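Local coordinates for protein glycerol dehydrogenase (Schizosaccharomyces pombe, PDB 1TA9) that catalyses the NAD-dependent oxidation of glycerol to dihydroxyacetone at a zinc site and takes part in the assimilation of glycerol, at residues 379-384 with 413-418; 314-319 with 389-394; 217-222 with 289-294. One frame throughout, in Å; residues are numbered along the deposited sequence.

In the fold
Contacts 1 and 2 share helix 381-391: contact 1 ties its first turn to helix 407-428, and contact 2 sets its last turn against helix 313-322, which carries the zinc ligand His315. Contact 3 lies on the opposite side of the chain's centre from contact 2, where helix 215-220, following strand 210-214 of the parallel sheet, meets the start of helix 289-307. Contacts 2 and 3 are buried and close without a polar bond between their segments, one by methyl packing, the other round an aromatic ring. Contact 1, farther out and only partly buried, adds a salt bridge at the solvent side to leucine-isoleucine packing.

Contact 1 (379-384 with 413-418); sequences VTDEEL and AIKAVD
Lys415 reaches from helix 407-428 across Leu384 to Asp381, so that one side chain serves both the apolar and the charged half of the contact. Its chain bends at the third torsion (chi3 -74°), which carries CE and NZ round toward the first turn of helix 381-391. The side chains of Asp381 and Lys415 meet at about a right angle. NZ lies 2.8 Å from Asp381 OD1 in a salt bridge, and comes from above the carboxylate, 63° out of its plane, while OD2 stays at 3.9 Å from NZ. The ammonium group thus grips one oxygen and does not bridge the two.

Beneath this pair Leu384 splits its two methyls between neighbouring residues of the opposite helix. Leu384 CD1 presses tightly on the methylene chain of Lys415, 3.5 Å from Lys415 CG, and Lys415 CD is next, 3.8 Å from Leu384 CD1. Leu384 CD2 turns to Ile414 and rests 3.9 Å from Ile414 CG2, with Ile414 CD1 slightly farther off. Both of these pairings are oblique, so branches touch without the side chains running alongside each other.

The start of helix 381-391 is fixed by a capping box: Glu383 N donates to Thr380 OG1 at 3.0 Å, and Thr380 N donates to Glu383 OE1 on its anti lone pair, in a nearly straight bond of 172°. On the other helix, Lys415 also packs on Val286 of a second subunit, and Asp418 forms a salt bridge with Arg284 of that subunit.

The chemistry is therefore graded from inside to outside. Buried leucine and isoleucine methyls meet first, the aliphatic part of the lysine extends that apolar surface, and its charge is delivered to an exposed carboxylate, which lies in the first helical turn and would probably also be favoured there by the helix dipole.

Contact 2 (314-319 with 389-394); sequences AHAIHN and RATLRP. With ZN (zinc ion), chain I.
Thr391 faces Ala316 and Ile317 with both branches, set by a chi1 of -61°: CG2 stands opposite the backbone N, and OG1 stands opposite the carbonyl carbon. CG2 lies 3.8 Å from Ala316 CB and 4.0 Å from Ile317 CG1, fitting over the helix where the two backbones come within 5.1 Å at the CA atoms of Ala316 and Thr391. OG1 comes no nearer to Ala316 O than 3.6 Å; its hydrogen bond is instead to Val387 O, one turn back in its own helix. With an alanine here, CG2 and OG1 would be gone, which would probably leave a gap beside Ala316 CB and Ile317 CG1, and Val387 O without its side-chain donor. Ile398 and Ile410 also pack on Thr391.

Thr391 thus packs on the helix that carries His315, on the side away from the metal. His315 NE2 binds the zinc ion at 2.2 Å, together with Asp232 and His333, while its ND1 is hydrogen-bonded to Glu239, a second-shell carboxylate that helps fix the imidazole's rotation. The zinc is held by residues of the helical domain, at the cleft toward the nucleotide-binding domain, as in the iron-containing alcohol dehydrogenase family.

Contact 3 (217-222 with 289-294); sequences VIVRAP and EAFENV
Phe291 projects from helix 289-307 into helix 215-220, where Ile218 and Val219 receive its ring. The contact is wholly apolar between the two segments, and falls into a CH-pi interaction and plain van der Waals contacts.

The CH-pi interaction comes from Val219. Its CG2 sits over one face of the ring, 4.2 Å from the centroid and only 16° off the ring normal, displaced somewhat toward the rim. That placement follows from chi1 of 81°, which sets CG2 opposite the backbone N and leaves CG1 between the N and the carbonyl carbon.

The van der Waals contacts gather at the far end of the ring. Phe291 CZ lies 3.5 Å from Ile218 CG2, which approaches obliquely, and Phe291 CE2 lies 3.7 Å from Val219 CB. CZ also reaches the main chain, 3.5 Å from Val219 N, so the ring end abuts the backbone as well as the side chains. Phe291 carries its ring this far because CG is opposite its own backbone N (chi1 171°), pointing the side chain outward from its helix; Phe291 CA itself is 8.1 Å from Val219 CA.

A hydrogen bond between Glu292 OE1 and Thr215 OG1 joins the same two helices beside the ring. Leu226 of helix 223-245 packs on Phe291, and helix 258-284 covers Ala290 and Val294, while Glu289 and Asn293 turn to neighbouring subunits. Helix 215-220 follows directly on strand 210-214 of the parallel sheet, and Ile218 lies close to Ala179, inferred to bind NAD(+). The ring packs where the helix that follows strand 210-214 meets the helical domain.

Contact 1 (379-384 with 413-418)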
# COMPACT_ATOMS: atom_id res chain seq x y z
N VAL B 379 -10.54 36.96 27.03
CA VAL B 379 -9.27 36.95 27.75
C VAL B 379 -8.30 37.91 27.05
O VAL B 379 -8.17 37.89 25.82
CB VAL B 379 -8.68 35.51 27.81
CG1 VAL B 379 -8.34 35.02 26.41
CG2 VAL B 379 -7.47 35.50 28.72
N THR B 380 -7.62 38.75 27.83
CA THR B 380 -6.70 39.75 27.27
C THR B 380 -5.29 39.23 27.01
O THR B 380 -4.87 38.23 27.57
CB THR B 380 -6.58 40.96 28.21
OG1 THR B 380 -5.86 40.58 29.39
CG2 THR B 380 -7.97 41.46 28.62
N ASP B 381 -4.56 39.95 26.15
CA ASP B 381 -3.19 39.55 25.84
C ASP B 381 -2.34 39.58 27.10
O ASP B 381 -1.45 38.76 27.27
CB ASP B 381 -2.57 40.48 24.79
CG ASP B 381 -3.20 40.32 23.42
OD1 ASP B 381 -3.77 39.24 23.15
OD2 ASP B 381 -3.11 41.26 22.60
N GLU B 382 -2.62 40.54 27.98
CA GLU B 382 -1.85 40.64 29.22
C GLU B 382 -2.14 39.45 30.12
O GLU B 382 -1.25 38.96 30.83
CB GLU B 382 -2.18 41.95 29.94
CG GLU B 382 -1.01 42.49 30.74
CD GLU B 382 0.27 42.55 29.93
OE1 GLU B 382 0.28 43.20 28.86
OE2 GLU B 382 1.27 41.93 30.35
N GLU B 383 -3.38 38.96 30.10
CA GLU B 383 -3.73 37.81 30.92
C GLU B 383 -3.05 36.58 30.34
O GLU B 383 -2.58 35.71 31.08
CB GLU B 383 -5.25 37.62 30.94
CG GLU B 383 -6.00 38.74 31.67
CD GLU B 383 -7.49 38.51 31.73
OE1 GLU B 383 -8.13 38.37 30.66
OE2 GLU B 383 -8.04 38.49 32.85
N LEU B 384 -2.98 36.50 29.02
CA LEU B 384 -2.34 35.36 28.39
C LEU B 384 -0.83 35.37 28.65
O LEU B 384 -0.22 34.31 28.77
CB LEU B 384 -2.63 35.33 26.89
CG LEU B 384 -4.11 35.08 26.57
CD1 LEU B 384 -4.29 35.00 25.07
CD2 LEU B 384 -4.57 33.78 27.24
N ALA B 413 0.46 30.78 21.15
CA ALA B 413 -0.03 29.44 20.86
C ALA B 413 -1.45 29.23 21.40
O ALA B 413 -2.25 28.53 20.79
CB ALA B 413 0.92 28.39 21.45
N ILE B 414 -1.75 29.83 22.55
CA ILE B 414 -3.09 29.71 23.12
C ILE B 414 -4.10 30.34 22.16
O ILE B 414 -5.18 29.78 21.93
CB ILE B 414 -3.17 30.42 24.50
CG1 ILE B 414 -2.40 29.60 25.54
CG2 ILE B 414 -4.63 30.60 24.91
CD1 ILE B 414 -2.33 30.26 26.91
N LYS B 415 -3.76 31.49 21.61
CA LYS B 415 -4.65 32.17 20.66
C LYS B 415 -4.68 31.43 19.33
O LYS B 415 -5.71 31.40 18.66
CB LYS B 415 -4.21 33.62 20.46
CG LYS B 415 -4.56 34.52 21.64
CD LYS B 415 -4.15 35.97 21.41
CE LYS B 415 -2.65 36.16 21.52
NZ LYS B 415 -2.26 37.61 21.49
N ALA B 416 -3.55 30.85 18.94
CA ALA B 416 -3.48 30.12 17.68
C ALA B 416 -4.45 28.94 17.72
O ALA B 416 -5.17 28.69 16.76
CB ALA B 416 -2.06 29.63 17.43
N VAL B 417 -4.46 28.21 18.83
CA VAL B 417 -5.38 27.08 18.96
C VAL B 417 -6.81 27.57 18.70
O VAL B 417 -7.56 26.96 17.94
CB VAL B 417 -5.32 26.46 20.38
CG1 VAL B 417 -6.45 25.45 20.55
CG2 VAL B 417 -3.96 25.77 20.59
N ASP B 418 -7.17 28.68 19.32
CA ASP B 418 -8.52 29.23 19.15
C ASP B 418 -8.85 29.50 17.68
O ASP B 418 -9.92 29.12 17.21
CB ASP B 418 -8.65 30.52 19.96
CG ASP B 418 -10.06 31.08 19.91
OD1 ASP B 418 -11.00 30.39 20.37
OD2 ASP B 418 -10.22 32.22 19.42

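Contact 2 (314-319 with 389-394)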
# COMPACT_ATOMS: atom_id res chain seq x y z
N ALA B 314 1.45 20.50 27.88
CA ALA B 314 0.01 20.42 28.12
C ALA B 314 -0.39 20.72 29.57
O ALA B 314 -1.18 21.63 29.82
CB ALA B 314 -0.52 19.05 27.71
N HIS B 315 0.16 19.97 30.51
CA HIS B 315 -0.20 20.19 31.91
C HIS B 315 0.34 21.50 32.47
O HIS B 315 -0.29 22.12 33.33
CB HIS B 315 0.24 19.01 32.77
CG HIS B 315 -0.77 17.90 32.78
ND1 HIS B 315 -1.06 17.15 31.66
CD2 HIS B 315 -1.62 17.49 33.75
CE1 HIS B 315 -2.05 16.32 31.94
NE2 HIS B 315 -2.41 16.51 33.20
N ALA B 316 1.50 21.93 31.99
CA ALA B 316 2.07 23.19 32.45
C ALA B 316 1.11 24.31 32.03
O ALA B 316 0.87 25.26 32.77
CB ALA B 316 3.45 23.40 31.83
N ILE B 317 0.56 24.17 30.82
CA ILE B 317 -0.38 25.16 30.30
C ILE B 317 -1.67 25.11 31.12
O ILE B 317 -2.28 26.15 31.39
CB ILE B 317 -0.67 24.90 28.81
CG1 ILE B 317 0.62 25.09 28.01
CG2 ILE B 317 -1.76 25.84 28.31
CD1 ILE B 317 0.55 24.61 26.59
N HIS B 318 -2.08 23.91 31.51
CA HIS B 318 -3.28 23.75 32.33
C HIS B 318 -3.09 24.52 33.63
O HIS B 318 -4.00 25.22 34.09
CB HIS B 318 -3.53 22.27 32.63
CG HIS B 318 -4.32 22.03 33.88
ND1 HIS B 318 -3.76 22.12 35.14
CD2 HIS B 318 -5.62 21.70 34.08
CE1 HIS B 318 -4.68 21.87 36.05
NE2 HIS B 318 -5.81 21.60 35.43
N ASN B 319 -1.91 24.41 34.22
CA ASN B 319 -1.61 25.10 35.48
C ASN B 319 -1.57 26.61 35.28
O ASN B 319 -2.00 27.37 36.15
CB ASN B 319 -0.28 24.61 36.06
CG ASN B 319 -0.32 23.15 36.45
OD1 ASN B 319 -1.38 22.61 36.75
ND2 ASN B 319 0.84 22.50 36.45
N ARG B 389 3.87 33.18 31.64
CA ARG B 389 4.86 33.26 32.71
C ARG B 389 4.64 32.14 33.71
O ARG B 389 5.59 31.50 34.16
CB ARG B 389 4.78 34.63 33.41
CG ARG B 389 5.36 35.79 32.59
CD ARG B 389 5.58 37.02 33.47
NE ARG B 389 4.33 37.68 33.83
CZ ARG B 389 3.66 38.52 33.04
NH1 ARG B 389 4.13 38.81 31.84
NH2 ARG B 389 2.53 39.06 33.45
N ALA B 390 3.38 31.88 34.07
CA ALA B 390 3.07 30.82 35.02
C ALA B 390 3.45 29.46 34.44
O ALA B 390 3.97 28.59 35.15
CB ALA B 390 1.57 30.83 35.35
N THR B 391 3.19 29.28 33.16
CA THR B 391 3.50 28.04 32.47
C THR B 391 5.00 27.74 32.47
O THR B 391 5.41 26.59 32.58
CB THR B 391 3.02 28.10 31.00
OG1 THR B 391 1.60 28.28 30.97
CG2 THR B 391 3.39 26.82 30.26
N LEU B 392 5.81 28.79 32.35
CA LEU B 392 7.25 28.63 32.29
C LEU B 392 8.02 28.67 33.60
O LEU B 392 9.25 28.77 33.59
CB LEU B 392 7.83 29.65 31.31
CG LEU B 392 7.39 29.44 29.85
CD1 LEU B 392 7.65 30.69 29.03
CD2 LEU B 392 8.12 28.24 29.27
N ARG B 393 7.32 28.60 34.73
CA ARG B 393 8.00 28.61 36.02
C ARG B 393 9.01 27.46 36.07
O ARG B 393 8.79 26.39 35.49
CB ARG B 393 6.98 28.51 37.16
CG ARG B 393 6.22 29.82 37.37
CD ARG B 393 5.09 29.71 38.39
NE ARG B 393 5.55 29.26 39.70
CZ ARG B 393 5.36 28.04 40.19
NH1 ARG B 393 5.82 27.74 41.39
NH2 ARG B 393 4.70 27.13 39.48
N PRO B 394 10.14 27.66 36.78
CA PRO B 394 11.19 26.65 36.90
C PRO B 394 10.77 25.21 37.20
O PRO B 394 11.34 24.27 36.64
CB PRO B 394 12.11 27.23 37.99
CG PRO B 394 11.20 28.13 38.77
CD PRO B 394 10.39 28.79 37.69
ZN ZN I . -3.94 15.39 34.31

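Contact 3 (217-222 with 289-294)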
# COMPACT_ATOMS: atom_id res chain seq x y z
N VAL B 217 -20.57 2.47 39.78
CA VAL B 217 -20.55 3.82 40.32
C VAL B 217 -20.13 4.78 39.21
O VAL B 217 -20.70 5.86 39.05
CB VAL B 217 -19.56 3.93 41.49
CG1 VAL B 217 -19.43 5.39 41.93
CG2 VAL B 217 -20.01 3.06 42.65
N ILE B 218 -19.13 4.37 38.44
CA ILE B 218 -18.64 5.19 37.35
C ILE B 218 -19.70 5.44 36.27
O ILE B 218 -19.88 6.58 35.83
CB ILE B 218 -17.38 4.56 36.68
CG1 ILE B 218 -16.32 4.24 37.73
CG2 ILE B 218 -16.82 5.50 35.63
CD1 ILE B 218 -15.89 5.42 38.59
N VAL B 219 -20.40 4.39 35.85
CA VAL B 219 -21.40 4.54 34.79
C VAL B 219 -22.61 5.39 35.22
O VAL B 219 -23.31 5.94 34.37
CB VAL B 219 -21.90 3.16 34.29
CG1 VAL B 219 -22.94 2.59 35.23
CG2 VAL B 219 -22.45 3.28 32.87
N ARG B 220 -22.84 5.49 36.53
CA ARG B 220 -23.96 6.27 37.06
C ARG B 220 -23.64 7.76 37.19
O ARG B 220 -24.54 8.58 37.37
CB ARG B 220 -24.38 5.74 38.44
CG ARG B 220 -25.13 4.42 38.41
CD ARG B 220 -25.34 3.89 39.83
NE ARG B 220 -26.12 2.65 39.84
CZ ARG B 220 -27.44 2.60 39.69
NH1 ARG B 220 -28.14 3.71 39.50
NH2 ARG B 220 -28.07 1.43 39.72
N ALA B 221 -22.37 8.12 37.09
CA ALA B 221 -21.97 9.52 37.21
C ALA B 221 -22.24 10.27 35.91
O ALA B 221 -22.30 9.67 34.84
CB ALA B 221 -20.50 9.60 37.57
N PRO B 222 -22.42 11.60 36.00
CA PRO B 222 -22.68 12.41 34.80
C PRO B 222 -21.56 12.19 33.78
O PRO B 222 -20.39 12.20 34.14
CB PRO B 222 -22.69 13.83 35.34
CG PRO B 222 -23.25 13.65 36.73
CD PRO B 222 -22.50 12.43 37.22
N GLU B 289 -18.45 -3.20 27.47
CA GLU B 289 -17.01 -3.46 27.57
C GLU B 289 -16.28 -2.23 27.03
O GLU B 289 -15.21 -1.87 27.51
CB GLU B 289 -16.62 -4.71 26.76
CG GLU B 289 -15.16 -5.12 26.94
CD GLU B 289 -14.83 -6.48 26.35
OE1 GLU B 289 -13.64 -6.86 26.34
OE2 GLU B 289 -15.77 -7.18 25.91
N ALA B 290 -16.89 -1.56 26.05
CA ALA B 290 -16.29 -0.36 25.47
C ALA B 290 -16.12 0.69 26.57
O ALA B 290 -15.07 1.33 26.68
CB ALA B 290 -17.19 0.18 24.35
N PHE B 291 -17.16 0.86 27.39
CA PHE B 291 -17.13 1.81 28.50
C PHE B 291 -16.02 1.38 29.46
O PHE B 291 -15.21 2.20 29.89
CB PHE B 291 -18.47 1.81 29.24
CG PHE B 291 -18.46 2.60 30.53
CD1 PHE B 291 -18.43 3.99 30.52
CD2 PHE B 291 -18.46 1.94 31.76
CE1 PHE B 291 -18.42 4.72 31.71
CE2 PHE B 291 -18.45 2.66 32.96
CZ PHE B 291 -18.43 4.06 32.93
N GLU B 292 -16.00 0.10 29.81
CA GLU B 292 -14.98 -0.41 30.72
C GLU B 292 -13.57 -0.20 30.16
O GLU B 292 -12.63 0.04 30.91
CB GLU B 292 -15.21 -1.91 30.99
CG GLU B 292 -16.53 -2.22 31.68
CD GLU B 292 -16.37 -2.55 33.16
OE1 GLU B 292 -17.40 -2.70 33.85
OE2 GLU B 292 -15.22 -2.66 33.64
N ASN B 293 -13.43 -0.29 28.84
CA ASN B 293 -12.11 -0.10 28.22
C ASN B 293 -11.60 1.32 28.46
O ASN B 293 -10.42 1.53 28.75
CB ASN B 293 -12.16 -0.35 26.71
CG ASN B 293 -12.37 -1.80 26.37
OD1 ASN B 293 -12.10 -2.70 27.18
ND2 ASN B 293 -12.83 -2.06 25.15
N VAL B 294 -12.50 2.29 28.33
CA VAL B 294 -12.13 3.68 28.52
C VAL B 294 -11.88 3.99 30.00
O VAL B 294 -11.07 4.85 30.33
CB VAL B 294 -13.20 4.62 27.93
CG1 VAL B 294 -12.86 6.08 28.22
CG2 VAL B 294 -13.27 4.39 26.42